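Local coordinates for 3-hydroxyisobutyryl-CoA hydrolase (PDB 4HDT), which probably hydrolyses 3-hydroxy-2-methylpropanoyl-CoA to 3-hydroxy-2-methylpropanoate and free CoA, and carries bound zinc ions in the crystal, at residues A[97-108]-A[121-129]; A[156-165]-A[180-188]. All blocks are in the same frame, centred on the assembly; numbering follows the deposited sequence. Where two conformers were deposited one is given.

Contact 1: A[97-108]-A[121-129]; sequences LNAHIGRYPKPY and VGVGAHGNV. With ZN (zinc ion), chain B.
Tyr108 O is gripped by two successive backbone N-H groups: Val129 N at 3.0 Å, and Asn128 N, whose bond is bent to 139° at the hydrogen. The Asn128 side chain returns to the same segment. Its CG sits between the backbone N and the carbonyl carbon (chi1 49°), which turns the amide back over the 106-108 backbone: OD1 accepts from Tyr108 N at 2.8 Å, nearly straight at 168°, while ND2 donates to Lys106 O at 3.2 Å. With both ends of the amide bonded, its rotation is fixed. Tyr108 opens strand 108-112 and Val129 opens strand 129-132, parallel neighbours in the central sheet of this crotonase-like fold, so the asparagine ties the two strands together where they start. With CG anti to the backbone N, the Tyr108 ring reaches along the 121-129 segment until OH bonds Val123 O at 2.9 Å, near the ring plane. Ile101 CG2 lies over the centre of one ring face, 3.5 Å above the plane, and also packs against Gly127 N. Helix 85-103 comes close to the turn 124-127: Gly102 CA makes a CA-H...O contact of 3.5 Å with His126 O, and Asn98 CB approaches His126 CD2. His126 NE2 hydrogen-bonds Val151 O. On another side of helix 85-103, His100 NE2 binds a zinc ion at 2.1 Å, together with Glu49 and Glu351; Tyr104 CD1 lies over one face of the His100 imidazole.

Contact 2: A[156-165]-A[180-188]; sequences LLSRAPGKLG and AIVMGFADH
Leu156 lays its CB over one face of the Phe185 ring, a CH-pi contact 3.9 Å from the centroid, within the helical part of the crotonase-like fold where the chain leaves helix 177-183 through a Schellman motif with Gly184 at positive phi. Phe185 CG stands anti to the carbonyl carbon (chi1 -80°), directing the ring back at helix 153-158; Leu157 CD2 meets its edge at CZ, 3.7 Å away. Leu156 extends CD1 toward the CE2 side of the same ring and CD2 toward Gly184 O. Met183 lies between helix 153-158 and helix 164-171, in the conformer given, one of two, so its outer part is less certain: chi1 (-84°) puts CG beside Ala160 CB at 3.9 Å, and the extended chi2 carries SD to 3.8 Å from Leu164 CB. Leu164 CD1 meets both Met183 CG and Val182 CG1, while Ile230 of helix 227-233 also packs on Leu164. Pro161 brings the CG and CD edge of its ring against Val182 O, with CG 3.2 Å from that oxygen. No direct hydrogen bond joins the segments; a water instead donates to Leu156 O and to Met183 O, each at 2.8 Å.

Contact 1 closes before contact 2 opens, so the two follow in series along one crotonase-like chain, with centres 16 Å apart. They share the central sheet: the 121-129 segment runs into strand 129-132, and the 180-188 segment reaches the adjoining outermost strand 188-189, parallel to it. They also touch directly. Leu156 CD1 packs on His126 CE1 and on Ala125 CB, both at 3.7 Å, so the turn after helix 119-124 lies between helix 85-103 and helix 153-158. Arg130 adds a polar tie, bonding Ala125 O and Gly184 O and forming a salt bridge with Asp187. Packing is thus continuous from the zinc-bearing helix 85-103 to helix 177-183.

Contact 1: A[97-108]-A[121-129]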
loop_
_atom_site.group_PDB
_atom_site.type_symbol
_atom_site.label_atom_id
_atom_site.label_comp_id
_atom_site.label_asym_id
_atom_site.label_seq_id
_atom_site.Cartn_x
_atom_site.Cartn_y
_atom_site.Cartn_z
ATOM N N LEU A 97 -10.813 7.873 -1.547
ATOM C CA LEU A 97 -11.314 6.528 -1.714
ATOM C C LEU A 97 -10.755 5.609 -0.623
ATOM O O LEU A 97 -11.506 4.818 -0.030
ATOM C CB LEU A 97 -10.951 5.978 -3.104
ATOM C CG LEU A 97 -11.151 4.453 -3.345
ATOM C CD1 LEU A 97 -12.606 4.057 -3.221
ATOM C CD2 LEU A 97 -10.583 4.017 -4.704
ATOM N N ASN A 98 -9.446 5.693 -0.388
ATOM C CA ASN A 98 -8.804 4.853 0.681
ATOM C C ASN A 98 -9.510 5.048 2.030
ATOM O O ASN A 98 -9.857 4.083 2.729
ATOM C CB ASN A 98 -7.290 5.160 0.825
ATOM C CG ASN A 98 -6.484 5.004 -0.462
ATOM O OD1 ASN A 98 -5.581 5.828 -0.734
ATOM N ND2 ASN A 98 -6.743 3.956 -1.226
ATOM N N ALA A 99 -9.741 6.303 2.388
ATOM C CA ALA A 99 -10.449 6.657 3.626
ATOM C C ALA A 99 -11.861 6.150 3.652
ATOM O O ALA A 99 -12.342 5.619 4.669
ATOM C CB ALA A 99 -10.391 8.144 3.842
ATOM N N HIS A 100 -12.558 6.290 2.531
ATOM C CA HIS A 100 -13.910 5.773 2.470
ATOM C C HIS A 100 -14.025 4.272 2.641
ATOM O O HIS A 100 -14.858 3.796 3.374
ATOM C CB HIS A 100 -14.632 6.175 1.203
ATOM C CG HIS A 100 -16.120 6.187 1.399
ATOM N ND1 HIS A 100 -17.010 6.234 0.349
ATOM C CD2 HIS A 100 -16.872 6.166 2.529
ATOM C CE1 HIS A 100 -18.244 6.259 0.829
ATOM N NE2 HIS A 100 -18.182 6.224 2.149
ATOM N N ILE A 101 -13.135 3.526 2.033
ATOM C CA ILE A 101 -13.074 2.069 2.277
ATOM C C ILE A 101 -12.842 1.791 3.744
ATOM O O ILE A 101 -13.507 0.921 4.336
ATOM C CB ILE A 101 -11.964 1.416 1.419
ATOM C CG1 ILE A 101 -12.250 1.608 -0.094
ATOM C CG2 ILE A 101 -11.848 -0.068 1.754
ATOM C CD1 ILE A 101 -10.998 1.443 -0.969
ATOM N N GLY A 102 -11.920 2.535 4.342
ATOM C CA GLY A 102 -11.636 2.420 5.769
ATOM C C GLY A 102 -12.825 2.636 6.703
ATOM O O GLY A 102 -12.921 1.922 7.748
ATOM N N ARG A 103 -13.695 3.614 6.397
ATOM C CA ARG A 103 -14.925 3.912 7.140
ATOM C C ARG A 103 -16.130 3.088 6.759
ATOM O O ARG A 103 -17.186 3.201 7.379
ATOM C CB ARG A 103 -15.366 5.361 6.792
ATOM C CG ARG A 103 -14.454 6.381 7.352
ATOM C CD ARG A 103 -15.089 7.767 7.271
ATOM N NE ARG A 103 -15.679 8.145 5.982
ATOM C CZ ARG A 103 -15.003 8.688 4.951
ATOM N NH1 ARG A 103 -13.704 8.943 5.013
ATOM N NH2 ARG A 103 -15.639 8.993 3.855
ATOM N N TYR A 104 -16.049 2.400 5.624
ATOM C CA TYR A 104 -17.274 1.943 4.952
ATOM C C TYR A 104 -18.199 1.127 5.900
ATOM O O TYR A 104 -17.746 0.229 6.613
ATOM C CB TYR A 104 -16.953 1.108 3.733
ATOM C CG TYR A 104 -18.012 1.152 2.613
ATOM C CD1 TYR A 104 -18.365 2.346 1.999
ATOM C CD2 TYR A 104 -18.686 -0.003 2.225
ATOM C CE1 TYR A 104 -19.324 2.398 1.016
ATOM C CE2 TYR A 104 -19.630 0.016 1.225
ATOM C CZ TYR A 104 -19.951 1.225 0.606
ATOM O OH TYR A 104 -20.911 1.272 -0.384
ATOM N N PRO A 105 -19.482 1.465 5.926
ATOM C CA PRO A 105 -20.365 0.818 6.898
ATOM C C PRO A 105 -20.712 -0.640 6.578
ATOM O O PRO A 105 -20.906 -1.449 7.528
ATOM C CB PRO A 105 -21.588 1.749 6.928
ATOM C CG PRO A 105 -21.610 2.386 5.583
ATOM C CD PRO A 105 -20.163 2.557 5.213
ATOM N N LYS A 106 -20.674 -1.037 5.296
ATOM C CA LYS A 106 -21.037 -2.392 4.874
ATOM C C LYS A 106 -19.766 -3.273 4.748
ATOM O O LYS A 106 -18.693 -2.758 4.547
ATOM C CB LYS A 106 -21.779 -2.322 3.537
ATOM C CG LYS A 106 -23.125 -1.614 3.675
ATOM C CD LYS A 106 -23.799 -1.416 2.317
ATOM C CE LYS A 106 -25.218 -0.930 2.522
ATOM N NZ LYS A 106 -26.013 -0.685 1.272
ATOM N N PRO A 107 -19.915 -4.595 4.859
ATOM C CA PRO A 107 -18.755 -5.493 4.632
ATOM C C PRO A 107 -18.089 -5.164 3.284
ATOM O O PRO A 107 -18.777 -5.012 2.277
ATOM C CB PRO A 107 -19.404 -6.872 4.575
ATOM C CG PRO A 107 -20.595 -6.740 5.475
ATOM C CD PRO A 107 -21.132 -5.368 5.139
ATOM N N TYR A 108 -16.766 -5.092 3.305
ATOM C CA TYR A 108 -15.951 -4.816 2.123
ATOM C C TYR A 108 -14.881 -5.911 2.169
ATOM O O TYR A 108 -13.974 -5.906 3.024
ATOM C CB TYR A 108 -15.344 -3.407 2.176
ATOM C CG TYR A 108 -14.464 -2.986 1.007
ATOM C CD1 TYR A 108 -13.161 -3.429 0.894
ATOM C CD2 TYR A 108 -14.917 -2.075 0.046
ATOM C CE1 TYR A 108 -12.334 -3.018 -0.149
ATOM C CE2 TYR A 108 -14.119 -1.679 -0.990
ATOM C CZ TYR A 108 -12.814 -2.117 -1.081
ATOM O OH TYR A 108 -11.985 -1.707 -2.115
ATOM N N VAL A 121 -2.366 -2.204 -2.202
ATOM C CA VAL A 121 -2.555 -2.162 -0.745
ATOM C C VAL A 121 -3.591 -1.114 -0.376
ATOM O O VAL A 121 -4.479 -1.353 0.456
ATOM C CB VAL A 121 -1.216 -1.905 0.014
ATOM C CG1 VAL A 121 -1.485 -1.753 1.522
ATOM C CG2 VAL A 121 -0.249 -3.056 -0.238
ATOM N N GLY A 122 -3.542 0.046 -1.009
ATOM C CA GLY A 122 -4.544 1.077 -0.702
ATOM C C GLY A 122 -5.995 0.690 -0.943
ATOM O O GLY A 122 -6.853 1.089 -0.189
ATOM N N VAL A 123 -6.287 -0.058 -2.013
ATOM C CA VAL A 123 -7.663 -0.476 -2.267
ATOM C C VAL A 123 -8.061 -1.759 -1.526
ATOM O O VAL A 123 -9.251 -1.980 -1.289
ATOM C CB VAL A 123 -8.015 -0.583 -3.801
ATOM C CG1 VAL A 123 -8.120 0.809 -4.427
ATOM C CG2 VAL A 123 -7.062 -1.450 -4.575
ATOM N N GLY A 124 -7.070 -2.574 -1.126
ATOM C CA GLY A 124 -7.390 -3.826 -0.432
ATOM C C GLY A 124 -7.299 -3.803 1.086
ATOM O O GLY A 124 -8.156 -4.388 1.781
ATOM N N ALA A 125 -6.278 -3.132 1.611
ATOM C CA ALA A 125 -5.870 -3.381 3.014
ATOM C C ALA A 125 -6.559 -2.511 4.025
ATOM O O ALA A 125 -6.324 -2.662 5.216
ATOM C CB ALA A 125 -4.369 -3.356 3.165
ATOM N N HIS A 126 -7.386 -1.584 3.571
ATOM C CA HIS A 126 -8.282 -0.854 4.468
ATOM C C HIS A 126 -9.695 -1.439 4.536
ATOM O O HIS A 126 -10.592 -0.869 5.220
ATOM C CB HIS A 126 -8.360 0.623 4.054
ATOM C CG HIS A 126 -7.037 1.293 4.000
ATOM N ND1 HIS A 126 -6.282 1.512 5.136
ATOM C CD2 HIS A 126 -6.340 1.827 2.977
ATOM C CE1 HIS A 126 -5.171 2.141 4.805
ATOM N NE2 HIS A 126 -5.182 2.330 3.490
ATOM N N GLY A 127 -9.946 -2.553 3.836
ATOM C CA GLY A 127 -11.216 -3.262 3.941
ATOM C C GLY A 127 -11.425 -3.919 5.279
ATOM O O GLY A 127 -10.546 -3.899 6.118
ATOM N N ASN A 128 -12.600 -4.493 5.481
ATOM C CA ASN A 128 -12.920 -5.094 6.754
ATOM C C ASN A 128 -13.000 -6.586 6.731
ATOM O O ASN A 128 -13.081 -7.224 7.791
ATOM C CB ASN A 128 -14.200 -4.468 7.337
ATOM C CG ASN A 128 -15.319 -4.426 6.327
ATOM O OD1 ASN A 128 -15.784 -5.470 5.932
ATOM N ND2 ASN A 128 -15.852 -3.200 5.986
ATOM N N VAL A 129 -12.946 -7.149 5.519
ATOM C CA VAL A 129 -12.775 -8.593 5.344
ATOM C C VAL A 129 -11.662 -8.822 4.314
ATOM O O VAL A 129 -11.904 -8.995 3.096
ATOM C CB VAL A 129 -14.045 -9.327 4.918
ATOM C CG1 VAL A 129 -13.847 -10.833 4.984
ATOM C CG2 VAL A 129 -15.206 -8.951 5.820
HETATM ZN ZN ZN B . -19.633 6.641 3.593
#

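Contact 2: A[156-165]-A[180-188]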
loop_
_atom_site.group_PDB
_atom_site.type_symbol
_atom_site.label_atom_id
_atom_site.label_comp_id
_atom_site.label_asym_id
_atom_site.label_seq_id
_atom_site.Cartn_x
_atom_site.Cartn_y
_atom_site.Cartn_z
ATOM N N LEU A 156 -1.089 1.844 8.248
ATOM C CA LEU A 156 -0.939 0.407 8.445
ATOM C C LEU A 156 0.464 0.028 8.941
ATOM O O LEU A 156 0.608 -0.746 9.897
ATOM C CB LEU A 156 -1.257 -0.349 7.173
ATOM C CG LEU A 156 -2.706 -0.239 6.701
ATOM C CD1 LEU A 156 -2.786 -0.677 5.248
ATOM C CD2 LEU A 156 -3.652 -0.998 7.619
ATOM N N LEU A 157 1.484 0.631 8.365
ATOM C CA LEU A 157 2.863 0.279 8.724
ATOM C C LEU A 157 3.128 0.617 10.184
ATOM O O LEU A 157 3.790 -0.158 10.912
ATOM C CB LEU A 157 3.866 0.966 7.806
ATOM C CG LEU A 157 3.888 0.486 6.348
ATOM C CD1 LEU A 157 4.501 1.566 5.475
ATOM C CD2 LEU A 157 4.648 -0.855 6.214
ATOM N N SER A 158 2.637 1.784 10.624
ATOM C CA SER A 158 2.903 2.237 12.007
ATOM C C SER A 158 2.190 1.366 13.040
ATOM O O SER A 158 2.593 1.423 14.214
ATOM C CB SER A 158 2.557 3.719 12.234
ATOM O OG SER A 158 1.173 3.983 12.059
ATOM N N ARG A 159 1.193 0.578 12.620
ATOM C CA ARG A 159 0.382 -0.296 13.501
ATOM C C ARG A 159 0.849 -1.760 13.518
ATOM O O ARG A 159 0.301 -2.571 14.259
ATOM C CB ARG A 159 -1.099 -0.165 13.133
ATOM C CG ARG A 159 -1.728 1.154 13.652
ATOM C CD ARG A 159 -3.108 1.456 13.090
ATOM N NE ARG A 159 -3.683 2.665 13.714
ATOM C CZ ARG A 159 -3.270 3.906 13.442
ATOM N NH1 ARG A 159 -2.285 4.124 12.561
ATOM N NH2 ARG A 159 -3.853 4.937 14.055
ATOM N N ALA A 160 1.850 -2.086 12.705
ATOM C CA ALA A 160 2.378 -3.454 12.637
ATOM C C ALA A 160 3.121 -3.742 13.952
ATOM O O ALA A 160 3.588 -2.798 14.621
ATOM C CB ALA A 160 3.318 -3.601 11.467
ATOM N N PRO A 161 3.247 -5.035 14.313
ATOM C CA PRO A 161 3.965 -5.359 15.542
ATOM C C PRO A 161 5.413 -4.905 15.529
ATOM O O PRO A 161 6.091 -4.992 14.485
ATOM C CB PRO A 161 3.860 -6.891 15.610
ATOM C CG PRO A 161 2.736 -7.297 14.721
ATOM C CD PRO A 161 2.753 -6.250 13.635
ATOM N N GLY A 162 5.909 -4.464 16.690
ATOM C CA GLY A 162 7.340 -4.205 16.793
ATOM C C GLY A 162 7.780 -3.151 15.802
ATOM O O GLY A 162 7.106 -2.142 15.618
ATOM N N LYS A 163 8.909 -3.413 15.136
ATOM C CA LYS A 163 9.407 -2.570 14.052
ATOM C C LYS A 163 9.209 -3.239 12.697
ATOM O O LYS A 163 9.858 -2.851 11.737
ATOM C CB LYS A 163 10.890 -2.250 14.259
ATOM C CG LYS A 163 11.203 -1.581 15.588
ATOM C CD LYS A 163 10.454 -0.276 15.745
ATOM C CE LYS A 163 10.724 0.375 17.086
ATOM N NZ LYS A 163 9.748 1.462 17.299
ATOM N N LEU A 164 8.348 -4.250 12.618
ATOM C CA LEU A 164 8.105 -4.908 11.337
ATOM C C LEU A 164 7.682 -3.931 10.234
ATOM O O LEU A 164 8.064 -4.089 9.064
ATOM C CB LEU A 164 7.056 -6.005 11.484
ATOM C CG LEU A 164 7.400 -7.269 12.312
ATOM C CD1 LEU A 164 6.276 -8.270 12.212
ATOM C CD2 LEU A 164 8.709 -7.907 11.978
ATOM N N GLY A 165 6.894 -2.933 10.614
ATOM C CA GLY A 165 6.473 -1.906 9.646
ATOM C C GLY A 165 7.629 -1.101 9.070
ATOM O O GLY A 165 7.667 -0.791 7.842
ATOM N N ALA A 180 1.383 -10.759 6.031
ATOM C CA ALA A 180 0.394 -9.664 5.980
ATOM C C ALA A 180 -0.592 -9.746 7.128
ATOM O O ALA A 180 -0.978 -8.698 7.699
ATOM C CB ALA A 180 -0.332 -9.671 4.638
ATOM N N ILE A 181 -1.022 -10.949 7.480
ATOM C CA ILE A 181 -1.941 -11.108 8.617
ATOM C C ILE A 181 -1.213 -10.709 9.909
ATOM O O ILE A 181 -1.760 -9.972 10.751
ATOM C CB ILE A 181 -2.499 -12.534 8.670
ATOM C CG1 ILE A 181 -3.366 -12.776 7.413
ATOM C CG2 ILE A 181 -3.297 -12.778 9.951
ATOM C CD1 ILE A 181 -3.763 -14.236 7.236
ATOM N N VAL A 182 0.030 -11.158 10.082
ATOM C CA VAL A 182 0.802 -10.768 11.272
ATOM C C VAL A 182 0.958 -9.222 11.375
ATOM O O VAL A 182 0.860 -8.648 12.457
ATOM C CB VAL A 182 2.187 -11.501 11.257
ATOM C CG1 VAL A 182 3.208 -10.793 12.139
ATOM C CG2 VAL A 182 1.992 -12.963 11.612
ATOM N N MET A 183 1.122 -8.569 10.223
ATOM C CA MET A 183 1.368 -7.134 10.257
ATOM C C MET A 183 0.094 -6.296 10.320
ATOM O O MET A 183 0.194 -5.089 10.458
ATOM C CB MET A 183 2.282 -6.692 9.123
ATOM C CG MET A 183 3.771 -6.886 9.479
ATOM S SD MET A 183 4.793 -5.855 8.401
ATOM C CE MET A 183 4.310 -6.743 6.949
ATOM N N GLY A 184 -1.079 -6.933 10.271
ATOM C CA GLY A 184 -2.325 -6.181 10.365
ATOM C C GLY A 184 -2.789 -5.617 9.055
ATOM O O GLY A 184 -3.647 -4.747 9.024
ATOM N N PHE A 185 -2.250 -6.172 7.963
ATOM C CA PHE A 185 -2.657 -5.750 6.587
ATOM C C PHE A 185 -3.776 -6.629 6.023
ATOM O O PHE A 185 -4.372 -6.331 4.984
ATOM C CB PHE A 185 -1.464 -5.809 5.620
ATOM C CG PHE A 185 -0.514 -4.632 5.688
ATOM C CD1 PHE A 185 0.143 -4.294 6.864
ATOM C CD2 PHE A 185 -0.222 -3.877 4.560
ATOM C CE1 PHE A 185 1.042 -3.249 6.933
ATOM C CE2 PHE A 185 0.689 -2.811 4.624
ATOM C CZ PHE A 185 1.345 -2.498 5.809
ATOM N N ALA A 186 -4.048 -7.749 6.696
ATOM C CA ALA A 186 -5.098 -8.675 6.266
ATOM C C ALA A 186 -5.593 -9.474 7.468
ATOM O O ALA A 186 -4.945 -9.465 8.514
ATOM C CB ALA A 186 -4.577 -9.611 5.168
ATOM N N ASP A 187 -6.687 -10.176 7.247
ATOM C CA ASP A 187 -7.460 -10.856 8.294
ATOM C C ASP A 187 -7.507 -12.406 8.120
ATOM O O ASP A 187 -7.502 -13.134 9.120
ATOM C CB ASP A 187 -8.885 -10.325 8.260
ATOM C CG ASP A 187 -8.970 -8.799 8.436
ATOM O OD1 ASP A 187 -8.453 -8.298 9.494
ATOM O OD2 ASP A 187 -9.582 -8.142 7.545
ATOM N N HIS A 188 -7.662 -12.884 6.881
ATOM C CA HIS A 188 -8.022 -14.282 6.613
ATOM C C HIS A 188 -7.149 -14.822 5.468
ATOM O O HIS A 188 -6.729 -14.068 4.593
ATOM C CB HIS A 188 -9.469 -14.421 6.192
ATOM C CG HIS A 188 -10.443 -13.763 7.135
ATOM N ND1 HIS A 188 -10.714 -14.276 8.369
ATOM C CD2 HIS A 188 -11.171 -12.628 7.018
ATOM C CE1 HIS A 188 -11.586 -13.491 8.990
ATOM N NE2 HIS A 188 -11.877 -12.482 8.189
HETATM O O HOH W 1 -1.161 -2.700 10.722
#